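L-aspartate semialdehyde sulfurtransferase (PDB 3KPB) probably makes homocysteine from aspartate semialdehyde and sulfide with a partner protein, its C-terminal CBS domain pair binding S-adenosylmethionine and S-methyl-5'-thioadenosine. Local coordinates at residues A24-L27 with I28-I32; T63-I67 with M68-V72; I108-S111 with E112-S115. All coordinates share one frame; numbering follows the deposited sequence.

Contact 1 of 3, residues A24-L27 with I28-I32; sequences AKIL and IKHNI
Leu27 and Ile32 form the tight, inward side of this helix end. CD2 of Leu27 lies 4.1 Å from CG1 of Ile32, and the two side chains cross at about a right angle. In Ile32, CG1 stands between the backbone N and the carbonyl carbon (chi1 56°), which brings this branch to the Leu27 methyl. Leu27 also rests on Leu35 of strand 35-38, and Ile32 on Ile12. The backbone turn is closed by Ile32 N, which donates to Leu27 O at 3.0 Å. Asn31 N donates to Ile28 O at 3.2 Å. With positive phi at Asn31, the C-prime residue, these two bonds make a Schellman motif. It ends helix 20-30, the connection between strands 14-15 and 35-38 in the beta-alpha-beta unit of the first CBS domain. His30 makes this end firmer. It grips Ile26 O twice, by its backbone N at 3.1 Å and by ring ND1 at 3.2 Å. The two donors come from opposite faces of the carbonyl plane. The ring bond is bent (144° at the hydrogen), and the oxygen lies 21° out of the ring plane. CG2 of Ile26 runs beside His30 ND1, 3.8 Å away. A separate flank is covered by the second subunit: Ala24 packs on its Ala58, and Ile28 on its Trp51. The loose side belongs to the exposed Lys25, Lys29 and Asn31. Lys29 CG sits over one imidazole face, but beyond CG the chain leads away.

Contact 2 of 3, residues T63-I67 with M68-V72; sequences TIEEI and MTRNV. With SAM (S-adenosylmethionine), chain E.
Glu65 and Arg70 carry the charged part of this turn. Glu65 OE2 uses its anti lone pair to take a hydrogen bond from Arg70 NH2 at 3.1 Å, part of a salt bridge. The carboxylate and guanidinium planes are 33° apart, and OE2 lies 15° out of the guanidinium plane. Arg70 NH2 also gives a weak bond to the backbone oxygen of the same glutamate, Glu65 O, at 2.9 Å. With CG between the backbone N and the carbonyl carbon (chi1 89°) and a bend at chi2, the Glu65 carboxylate reaches the nitrogen that the backbone oxygen also meets. A water adds a second tie: it donates to Glu65 O and Met68 O and accepts from Arg70 NE.

Met68 makes the packing contacts. Met68 CE sits 3.8 Å above the Arg70 guanidinium plane, over its centre. The apolar pair is Met68 CB with Ile64 CG2, 4.2 Å apart, the side chains crossing at about a right angle. Both residues also pack on Ile48 of strand 44-48.

In the backbone, Met68 N donates to Ile64 O at 2.9 Å. Ile67 N shares that acceptor.

The ligand contacts begin at Thr69. SAM O2' donates to Thr69 OG1, though the 2.4 Å length is doubtfully short. Thr69 OG1 donates to a second water at 2.7 Å, and that water donates to Ile67 O. Asp52 and Gly95 also bond SAM. The Thr69 hydroxyl thus links the ribose through water to the Ile67 carbonyl, so the shape of the turn probably sets where the ribose is met.

Contact 3 of 3, residues I108-S111 with E112-S115; sequences IVTS and EDIS
Ile108 meets Asp113 mainly through solvent. Two waters each donate to Ile108 O and to Asp113 OD2, bridging the strand backbone and the carboxylate. The nearer one lies 2.7 Å from Asp113 OD2. The Ile108 side chain touches His34.

Val109 makes the apolar contact. Its CG1 lies 3.7 Å from Ile114 CD1, and the two side chains cross at about a right angle. Val109 also packs on Val3 and Leu7, while Ile114 reaches Ala85 and Met88 of helix 81-91, so this side is buried.

Thr110 carries the polar centre. Its N donates to Asp113 OD2 at 3.0 Å, from a position 41° out of the carboxylate plane. In return Thr110 OG1 accepts from Asp113 N at 3.1 Å, a fairly straight bond (159° at the hydrogen), and weakly from Glu112 N. The hydroxyl can do this because chi1 of 70° tucks it between the backbone N and the carbonyl carbon, over the first turn of the helix. Thr110 O takes the next bond, from Ile114 N at 3.0 Å. The other carboxylate oxygen, Asp113 OD1, forms a salt bridge with Arg116. With the Asp113 carboxylate cut back to an alanine, Thr110 N is likely to lose its side-chain acceptor, the Arg116 guanidinium its charge mate, the two waters their anchor, and the capping box half of its bonds.

Ser111 follows with a backbone bond, Ser115 N to Ser111 O at 3.1 Å. Ser111 OG gives a weak bond to Glu112 OE2 at 3.3 Å.

Thr110 and Asp113 thus form a capping box where strand 105-110 passes into helix 111-118. Thr110, Ser111, Glu112 and Asp113 belong to the S-methyl-5'-thioadenosine site of the CBS pair.

How the contacts relate
Each contact has a buried and an exposed part. Ala24 and Leu27 of contact 1, Ile64, Ile67 and Met68 of contact 2, and Val109 and Ile114 of contact 3 are core; the two lysines, Arg70 and Glu112 are surface. Contact 1 ends a helix, contact 3 starts one, and contact 2 is an irregular turn. Contact 1 alone touches the second subunit. Contacts 2 and 3 share the second CBS range, yet their centres are about 22 Å apart. Contact 2 instead packs on strand 44-48 and, through Ile64, on helix 20-30, which contact 1 ends. Backbone bonds dominate contact 1, a salt bridge, waters and SAM contact 2, and side-chain capping contact 3.

Contact 1 of 3, residues A24-L27 with I28-I32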
ATOM      1  N   ALA A  24       0.389   3.732 -13.027  1.00 12.92           N
ATOM      2  CA  ALA A  24       1.253   2.756 -12.370  1.00 12.78           C
ATOM      3  C   ALA A  24       2.714   2.986 -12.740  1.00 12.75           C
ATOM      4  O   ALA A  24       3.598   2.909 -11.882  1.00 12.79           O
ATOM      5  CB  ALA A  24       0.826   1.341 -12.734  1.00 12.74           C
ATOM      6  N   LYS A  25       2.961   3.277 -14.018  1.00 12.94           N
ATOM      7  CA  LYS A  25       4.313   3.591 -14.471  1.00 13.13           C
ATOM      8  C   LYS A  25       4.889   4.801 -13.737  1.00 13.05           C
ATOM      9  O   LYS A  25       6.078   4.809 -13.407  1.00 13.14           O
ATOM     10  CB  LYS A  25       4.352   3.810 -15.981  1.00 13.23           C
ATOM     11  CG  LYS A  25       4.258   2.534 -16.792  1.00 13.73           C
ATOM     12  CD  LYS A  25       4.160   2.842 -18.273  1.00 14.19           C
ATOM     13  CE  LYS A  25       4.116   1.556 -19.072  1.00 16.09           C
ATOM     14  NZ  LYS A  25       3.924   1.826 -20.525  1.00 18.58           N
ATOM     15  N   ILE A  26       4.050   5.805 -13.476  1.00 12.60           N
ATOM     16  CA  ILE A  26       4.476   7.010 -12.755  1.00 13.36           C
ATOM     17  C   ILE A  26       4.875   6.665 -11.311  1.00 13.48           C
ATOM     18  O   ILE A  26       5.920   7.106 -10.826  1.00 13.71           O
ATOM     19  CB  ILE A  26       3.385   8.121 -12.798  1.00 13.53           C
ATOM     20  CG1 ILE A  26       3.183   8.607 -14.237  1.00 14.56           C
ATOM     21  CG2 ILE A  26       3.741   9.299 -11.877  1.00 13.35           C
ATOM     22  CD1 ILE A  26       1.970   9.493 -14.435  1.00 15.86           C
ATOM     23  N   LEU A  27       4.049   5.871 -10.629  1.00 13.37           N
ATOM     24  CA  LEU A  27       4.382   5.427  -9.273  1.00 13.23           C
ATOM     25  C   LEU A  27       5.737   4.717  -9.218  1.00 13.66           C
ATOM     26  O   LEU A  27       6.567   5.017  -8.353  1.00 13.48           O
ATOM     27  CB  LEU A  27       3.292   4.505  -8.711  1.00 12.64           C
ATOM     28  CG  LEU A  27       1.873   5.061  -8.569  1.00 12.25           C
ATOM     29  CD1 LEU A  27       0.995   3.990  -7.957  1.00 12.63           C
ATOM     30  CD2 LEU A  27       1.842   6.313  -7.711  1.00 12.52           C
ATOM     31  N   ILE A  28       5.944   3.771 -10.133  1.00 14.28           N
ATOM     32  CA  ILE A  28       7.155   2.956 -10.156  1.00 15.15           C
ATOM     33  C   ILE A  28       8.369   3.827 -10.500  1.00 15.29           C
ATOM     34  O   ILE A  28       9.407   3.735  -9.842  1.00 15.40           O
ATOM     35  CB  ILE A  28       7.034   1.794 -11.190  1.00 15.45           C
ATOM     36  CG1 ILE A  28       5.901   0.799 -10.837  1.00 16.91           C
ATOM     37  CG2 ILE A  28       8.366   1.055 -11.365  1.00 16.35           C
ATOM     38  CD1 ILE A  28       5.571   0.653  -9.346  1.00 18.30           C
ATOM     39  N   LYS A  29       8.232   4.674 -11.522  1.00 15.35           N
ATOM     40  CA  LYS A  29       9.329   5.545 -11.970  1.00 15.97           C
ATOM     41  C   LYS A  29       9.875   6.415 -10.843  1.00 15.68           C
ATOM     42  O   LYS A  29      11.092   6.520 -10.654  1.00 16.21           O
ATOM     43  CB  LYS A  29       8.880   6.432 -13.139  1.00 16.08           C
ATOM     44  CG  LYS A  29       9.934   7.410 -13.665  1.00 18.55           C
ATOM     45  CD  LYS A  29       9.405   8.199 -14.858  1.00 21.84           C
ATOM     46  CE  LYS A  29      10.353   9.321 -15.255  1.00 23.59           C
ATOM     47  NZ  LYS A  29       9.798  10.166 -16.352  1.00 24.84           N
ATOM     48  N   HIS A  30       8.975   7.044 -10.100  1.00 15.52           N
ATOM     49  CA  HIS A  30       9.396   7.971  -9.065  1.00 15.53           C
ATOM     50  C   HIS A  30       9.548   7.318  -7.696  1.00 15.30           C
ATOM     51  O   HIS A  30       9.970   7.974  -6.742  1.00 15.27           O
ATOM     52  CB  HIS A  30       8.437   9.152  -9.012  1.00 15.58           C
ATOM     53  CG  HIS A  30       8.462   9.975 -10.258  1.00 16.44           C
ATOM     54  ND1 HIS A  30       7.481   9.902 -11.226  1.00 17.86           N
ATOM     55  CD2 HIS A  30       9.385  10.846 -10.724  1.00 17.34           C
ATOM     56  CE1 HIS A  30       7.782  10.726 -12.216  1.00 16.80           C
ATOM     57  NE2 HIS A  30       8.938  11.306 -11.938  1.00 18.58           N
ATOM     58  N   ASN A  31       9.219   6.027  -7.618  1.00 15.15           N
ATOM     59  CA  ASN A  31       9.160   5.280  -6.362  1.00 15.35           C
ATOM     60  C   ASN A  31       8.292   5.971  -5.311  1.00 15.20           C
ATOM     61  O   ASN A  31       8.713   6.206  -4.173  1.00 15.05           O
ATOM     62  CB  ASN A  31      10.556   4.964  -5.819  1.00 15.62           C
ATOM     63  CG  ASN A  31      10.543   3.784  -4.880  1.00 16.30           C
ATOM     64  OD1 ASN A  31       9.881   2.781  -5.147  1.00 18.75           O
ATOM     65  ND2 ASN A  31      11.273   3.892  -3.773  1.00 18.01           N
ATOM     66  N   ILE A  32       7.076   6.316  -5.719  1.00 14.68           N
ATOM     67  CA  ILE A  32       6.130   6.983  -4.823  1.00 14.89           C
ATOM     68  C   ILE A  32       4.843   6.185  -4.703  1.00 15.07           C
ATOM     69  O   ILE A  32       4.478   5.445  -5.620  1.00 14.64           O
ATOM     70  CB  ILE A  32       5.792   8.437  -5.279  1.00 14.99           C
ATOM     71  CG1 ILE A  32       5.250   8.463  -6.723  1.00 15.13           C
ATOM     72  CG2 ILE A  32       7.006   9.364  -5.066  1.00 15.67           C
ATOM     73  CD1 ILE A  32       4.814   9.842  -7.222  1.00 16.49           C
TER

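Contact 2 of 3, residues T63-I67 with M68-V72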
ATOM      1  N   THR A  63      -9.569   4.607 -16.941  1.00 16.66           N
ATOM      2  CA  THR A  63      -8.851   5.864 -16.681  1.00 16.35           C
ATOM      3  C   THR A  63      -8.828   6.199 -15.197  1.00 16.04           C
ATOM      4  O   THR A  63      -9.694   5.764 -14.429  1.00 16.30           O
ATOM      5  CB  THR A  63      -9.456   7.075 -17.444  1.00 16.47           C
ATOM      6  OG1 THR A  63     -10.765   7.355 -16.929  1.00 17.56           O
ATOM      7  CG2 THR A  63      -9.553   6.797 -18.943  1.00 16.97           C
ATOM      8  N   ILE A  64      -7.837   6.999 -14.818  1.00 16.17           N
ATOM      9  CA  ILE A  64      -7.648   7.442 -13.445  1.00 16.60           C
ATOM     10  C   ILE A  64      -8.869   8.183 -12.928  1.00 16.80           C
ATOM     11  O   ILE A  64      -9.256   8.026 -11.770  1.00 16.74           O
ATOM     12  CB  ILE A  64      -6.364   8.297 -13.332  1.00 16.73           C
ATOM     13  CG1 ILE A  64      -5.142   7.369 -13.352  1.00 17.59           C
ATOM     14  CG2 ILE A  64      -6.353   9.158 -12.067  1.00 17.27           C
ATOM     15  CD1 ILE A  64      -5.215   6.192 -12.351  1.00 18.23           C
ATOM     16  N   GLU A  65      -9.515   8.958 -13.779  1.00 17.01           N
ATOM     17  CA  GLU A  65     -10.598   9.730 -13.241  1.00 18.24           C
ATOM     18  C   GLU A  65     -11.789   8.886 -12.776  1.00 17.88           C
ATOM     19  O   GLU A  65     -12.561   9.326 -11.929  1.00 18.04           O
ATOM     20  CB  GLU A  65     -10.970  10.855 -14.176  1.00 18.95           C
ATOM     21  CG  GLU A  65     -11.988  10.552 -15.201  1.00 21.79           C
ATOM     22  CD  GLU A  65     -12.848  11.764 -15.383  1.00 25.05           C
ATOM     23  OE1 GLU A  65     -12.902  12.295 -16.507  1.00 26.33           O
ATOM     24  OE2 GLU A  65     -13.454  12.211 -14.383  1.00 26.38           O
ATOM     25  N   GLU A  66     -11.887   7.657 -13.274  1.00 17.20           N
ATOM     26  CA  GLU A  66     -12.943   6.738 -12.849  1.00 17.08           C
ATOM     27  C   GLU A  66     -12.688   6.079 -11.498  1.00 16.59           C
ATOM     28  O   GLU A  66     -13.598   5.471 -10.927  1.00 16.99           O
ATOM     29  CB  GLU A  66     -13.151   5.648 -13.890  1.00 17.36           C
ATOM     30  CG  GLU A  66     -13.488   6.171 -15.255  1.00 18.91           C
ATOM     31  CD  GLU A  66     -13.495   5.077 -16.291  1.00 21.39           C
ATOM     32  OE1 GLU A  66     -14.503   4.344 -16.377  1.00 22.77           O
ATOM     33  OE2 GLU A  66     -12.495   4.953 -17.027  1.00 22.59           O
ATOM     34  N   ILE A  67     -11.464   6.188 -10.989  1.00 15.76           N
ATOM     35  CA  ILE A  67     -11.096   5.483  -9.763  1.00 15.27           C
ATOM     36  C   ILE A  67     -10.494   6.380  -8.683  1.00 14.89           C
ATOM     37  O   ILE A  67     -10.456   5.990  -7.515  1.00 15.49           O
ATOM     38  CB  ILE A  67     -10.142   4.282 -10.062  1.00 15.25           C
ATOM     39  CG1 ILE A  67     -10.212   3.217  -8.954  1.00 15.61           C
ATOM     40  CG2 ILE A  67      -8.704   4.754 -10.310  1.00 15.25           C
ATOM     41  CD1 ILE A  67     -11.486   2.382  -8.970  1.00 16.66           C
ATOM     42  N   MET A  68     -10.027   7.569  -9.056  1.00 14.62           N
ATOM     43  CA  MET A  68      -9.323   8.406  -8.085  1.00 14.33           C
ATOM     44  C   MET A  68     -10.205   8.744  -6.890  1.00 14.48           C
ATOM     45  O   MET A  68     -11.427   8.852  -7.015  1.00 14.88           O
ATOM     46  CB  MET A  68      -8.779   9.683  -8.736  1.00 14.19           C
ATOM     47  CG  MET A  68      -9.856  10.588  -9.294  1.00 13.97           C
ATOM     48  SD  MET A  68      -9.171  11.966 -10.209  1.00 15.11           S
ATOM     49  CE  MET A  68     -10.667  12.914 -10.493  1.00 16.28           C
ATOM     50  N   THR A  69      -9.581   8.898  -5.728  1.00 14.70           N
ATOM     51  CA  THR A  69     -10.308   9.316  -4.540  1.00 15.09           C
ATOM     52  C   THR A  69     -10.530  10.820  -4.650  1.00 15.63           C
ATOM     53  O   THR A  69      -9.574  11.588  -4.775  1.00 15.79           O
ATOM     54  CB  THR A  69      -9.541   8.951  -3.261  1.00 14.98           C
ATOM     55  OG1 THR A  69      -9.511   7.523  -3.131  1.00 15.14           O
ATOM     56  CG2 THR A  69     -10.219   9.540  -2.031  1.00 15.45           C
ATOM     57  N   ARG A  70     -11.791  11.236  -4.605  1.00 16.52           N
ATOM     58  CA  ARG A  70     -12.138  12.629  -4.874  1.00 17.41           C
ATOM     59  C   ARG A  70     -12.211  13.519  -3.634  1.00 17.70           C
ATOM     60  O   ARG A  70     -12.032  14.736  -3.743  1.00 18.43           O
ATOM     61  CB  ARG A  70     -13.428  12.708  -5.689  1.00 17.61           C
ATOM     62  CG  ARG A  70     -13.246  12.270  -7.134  1.00 19.53           C
ATOM     63  CD  ARG A  70     -14.572  12.221  -7.863  1.00 22.45           C
ATOM     64  NE  ARG A  70     -14.461  11.580  -9.172  1.00 24.39           N
ATOM     65  CZ  ARG A  70     -14.462  12.231 -10.333  1.00 25.46           C
ATOM     66  NH1 ARG A  70     -14.574  13.553 -10.362  1.00 26.28           N
ATOM     67  NH2 ARG A  70     -14.359  11.559 -11.475  1.00 25.96           N
ATOM     68  N   ASN A  71     -12.460  12.921  -2.468  1.00 18.26           N
ATOM     69  CA  ASN A  71     -12.399  13.658  -1.205  1.00 18.82           C
ATOM     70  C   ASN A  71     -10.990  13.559  -0.645  1.00 18.48           C
ATOM     71  O   ASN A  71     -10.671  12.654   0.133  1.00 18.74           O
ATOM     72  CB  ASN A  71     -13.439  13.138  -0.204  1.00 19.31           C
ATOM     73  CG  ASN A  71     -13.367  13.839   1.152  1.00 20.87           C
ATOM     74  OD1 ASN A  71     -12.705  14.870   1.312  1.00 22.92           O
ATOM     75  ND2 ASN A  71     -14.054  13.274   2.138  1.00 22.70           N
ATOM     76  N   VAL A  72     -10.140  14.488  -1.067  1.00 18.07           N
ATOM     77  CA  VAL A  72      -8.736  14.435  -0.706  1.00 17.44           C
ATOM     78  C   VAL A  72      -8.488  15.147   0.612  1.00 17.36           C
ATOM     79  O   VAL A  72      -8.892  16.299   0.801  1.00 17.64           O
ATOM     80  CB  VAL A  72      -7.825  15.049  -1.796  1.00 17.29           C
ATOM     81  CG1 VAL A  72      -6.363  14.704  -1.529  1.00 16.60           C
ATOM     82  CG2 VAL A  72      -8.237  14.565  -3.180  1.00 17.20           C
TER
HETATM   83  N   SAM E1000      -2.402   4.651   3.364  0.50 26.15           N
HETATM   84  CA  SAM E1000      -3.390   3.754   2.743  0.50 26.06           C
HETATM   85  C   SAM E1000      -3.331   3.895   1.219  0.50 25.92           C
HETATM   86  O   SAM E1000      -2.255   4.027   0.630  0.50 26.08           O
HETATM   87  OXT SAM E1000      -4.359   3.873   0.536  0.50 25.88           O
HETATM   88  CB  SAM E1000      -4.792   4.119   3.237  0.50 26.11           C
HETATM   89  CG  SAM E1000      -5.677   2.875   3.350  0.50 25.93           C
HETATM   90  SD  SAM E1000      -7.226   3.014   2.387  0.50 25.66           S
HETATM   91  CE  SAM E1000      -7.723   1.307   2.357  0.50 25.61           C
HETATM   92  C5' SAM E1000      -6.818   3.260   0.622  0.50 22.34           C
HETATM   93  C4' SAM E1000      -7.407   4.552   0.057  0.50 19.04           C
HETATM   94  O4' SAM E1000      -6.889   5.685   0.769  0.50 16.92           O
HETATM   95  C3' SAM E1000      -6.905   4.727  -1.373  0.50 17.76           C
HETATM   96  O3' SAM E1000      -7.968   4.394  -2.261  0.50 18.71           O
HETATM   97  C2' SAM E1000      -6.580   6.215  -1.483  0.50 16.71           C
HETATM   98  O2' SAM E1000      -7.333   6.783  -2.560  0.50 15.93           O
HETATM   99  C1' SAM E1000      -7.055   6.781  -0.141  0.50 15.58           C
HETATM  100  N9  SAM E1000      -6.161   7.890   0.252  0.50 13.83           N
HETATM  101  C8  SAM E1000      -4.842   7.810   0.445  0.50 13.15           C
HETATM  102  N7  SAM E1000      -4.373   9.013   0.784  0.50 13.46           N
HETATM  103  C5  SAM E1000      -5.399   9.860   0.810  0.50 13.52           C
HETATM  104  C6  SAM E1000      -5.525  11.215   1.087  0.50 13.33           C
HETATM  105  N6  SAM E1000      -4.468  11.950   1.421  0.50 13.78           N
HETATM  106  N1  SAM E1000      -6.739  11.780   1.019  0.50 13.15           N
HETATM  107  C2  SAM E1000      -7.804  11.067   0.690  0.50 13.91           C
HETATM  108  N3  SAM E1000      -7.718   9.773   0.419  0.50 13.63           N
HETATM  109  C4  SAM E1000      -6.533   9.148   0.468  0.50 13.52           C
HETATM  110  O   HOH W   1     -13.234   8.783  -9.169  1.00 27.49           O
HETATM  111  O   HOH W   2     -10.843   5.850  -4.782  1.00 20.59           O

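Contact 3 of 3, residues I108-S111 with E112-S115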
ATOM      1  N   ILE A 108       3.947  17.264  -1.407  1.00 19.04           N
ATOM      2  CA  ILE A 108       3.293  16.202  -0.657  1.00 20.22           C
ATOM      3  C   ILE A 108       4.111  15.871   0.586  1.00 20.41           C
ATOM      4  O   ILE A 108       5.346  15.916   0.564  1.00 20.41           O
ATOM      5  CB  ILE A 108       3.032  14.940  -1.525  1.00 20.45           C
ATOM      6  CG1 ILE A 108       2.226  13.901  -0.737  1.00 21.34           C
ATOM      7  CG2 ILE A 108       4.346  14.346  -2.047  1.00 21.17           C
ATOM      8  CD1 ILE A 108       1.336  13.035  -1.591  1.00 22.43           C
ATOM      9  N   VAL A 109       3.402  15.570   1.669  1.00 20.95           N
ATOM     10  CA  VAL A 109       4.007  15.169   2.933  1.00 21.69           C
ATOM     11  C   VAL A 109       3.614  13.729   3.264  1.00 21.84           C
ATOM     12  O   VAL A 109       2.433  13.383   3.257  1.00 21.32           O
ATOM     13  CB  VAL A 109       3.588  16.124   4.083  1.00 21.87           C
ATOM     14  CG1 VAL A 109       4.014  15.577   5.437  1.00 22.47           C
ATOM     15  CG2 VAL A 109       4.194  17.503   3.869  1.00 22.41           C
ATOM     16  N   THR A 110       4.609  12.897   3.556  1.00 22.48           N
ATOM     17  CA  THR A 110       4.356  11.513   3.930  1.00 23.58           C
ATOM     18  C   THR A 110       4.620  11.264   5.417  1.00 25.03           C
ATOM     19  O   THR A 110       5.238  12.090   6.098  1.00 25.05           O
ATOM     20  CB  THR A 110       5.173  10.521   3.066  1.00 23.33           C
ATOM     21  OG1 THR A 110       6.561  10.609   3.409  1.00 23.03           O
ATOM     22  CG2 THR A 110       4.998  10.820   1.575  1.00 22.35           C
ATOM     23  N   SER A 111       4.143  10.115   5.895  1.00 26.98           N
ATOM     24  CA  SER A 111       4.338   9.661   7.273  1.00 29.06           C
ATOM     25  C   SER A 111       5.777   9.216   7.524  1.00 30.31           C
ATOM     26  O   SER A 111       6.159   8.970   8.670  1.00 30.69           O
ATOM     27  CB  SER A 111       3.376   8.513   7.593  1.00 29.01           C
ATOM     28  OG  SER A 111       3.605   7.399   6.746  1.00 29.73           O
ATOM     29  N   GLU A 112       6.557   9.091   6.450  1.00 31.71           N
ATOM     30  CA  GLU A 112       7.992   8.847   6.568  1.00 32.99           C
ATOM     31  C   GLU A 112       8.706  10.186   6.680  1.00 33.41           C
ATOM     32  O   GLU A 112       9.667  10.317   7.440  1.00 33.48           O
ATOM     33  CB  GLU A 112       8.530   8.050   5.377  1.00 33.24           C
ATOM     34  CG  GLU A 112       8.087   6.589   5.338  1.00 35.12           C
ATOM     35  CD  GLU A 112       6.859   6.351   4.467  1.00 37.34           C
ATOM     36  OE1 GLU A 112       6.779   5.263   3.855  1.00 38.09           O
ATOM     37  OE2 GLU A 112       5.979   7.238   4.389  1.00 38.02           O
ATOM     38  N   ASP A 113       8.223  11.176   5.925  1.00 34.12           N
ATOM     39  CA  ASP A 113       8.724  12.548   6.023  1.00 35.19           C
ATOM     40  C   ASP A 113       8.567  13.038   7.468  1.00 36.93           C
ATOM     41  O   ASP A 113       9.472  13.674   8.020  1.00 36.83           O
ATOM     42  CB  ASP A 113       7.978  13.488   5.060  1.00 34.48           C
ATOM     43  CG  ASP A 113       8.291  13.222   3.586  1.00 33.22           C
ATOM     44  OD1 ASP A 113       9.355  12.645   3.271  1.00 32.31           O
ATOM     45  OD2 ASP A 113       7.459  13.607   2.736  1.00 31.27           O
ATOM     46  N   ILE A 114       7.421  12.708   8.070  1.00 39.64           N
ATOM     47  CA  ILE A 114       7.101  13.021   9.473  1.00 42.63           C
ATOM     48  C   ILE A 114       7.913  12.177  10.473  1.00 45.36           C
ATOM     49  O   ILE A 114       8.449  12.717  11.448  1.00 45.31           O
ATOM     50  CB  ILE A 114       5.561  12.879   9.758  1.00 42.40           C
ATOM     51  CG1 ILE A 114       4.732  13.947   9.015  1.00 42.32           C
ATOM     52  CG2 ILE A 114       5.261  12.893  11.261  1.00 42.43           C
ATOM     53  CD1 ILE A 114       5.450  15.313   8.817  1.00 42.10           C
ATOM     54  N   SER A 115       7.985  10.864  10.227  1.00 48.12           N
ATOM     55  CA  SER A 115       8.782   9.937  11.040  0.50 49.97           C
ATOM     56  C   SER A 115      10.175  10.492  11.327  1.00 51.34           C
ATOM     57  O   SER A 115      10.742  10.261  12.397  1.00 51.39           O
ATOM     58  CB  SER A 115       8.905   8.584  10.329  0.50 49.88           C
ATOM     59  OG  SER A 115       9.591   7.631  11.181  0.50 50.00           O
TER
HETATM   60  O   HOH W   3       7.161  13.810   0.103  1.00 24.71           O
HETATM   61  O   HOH W   4       7.743  16.609   2.516  1.00 34.24           O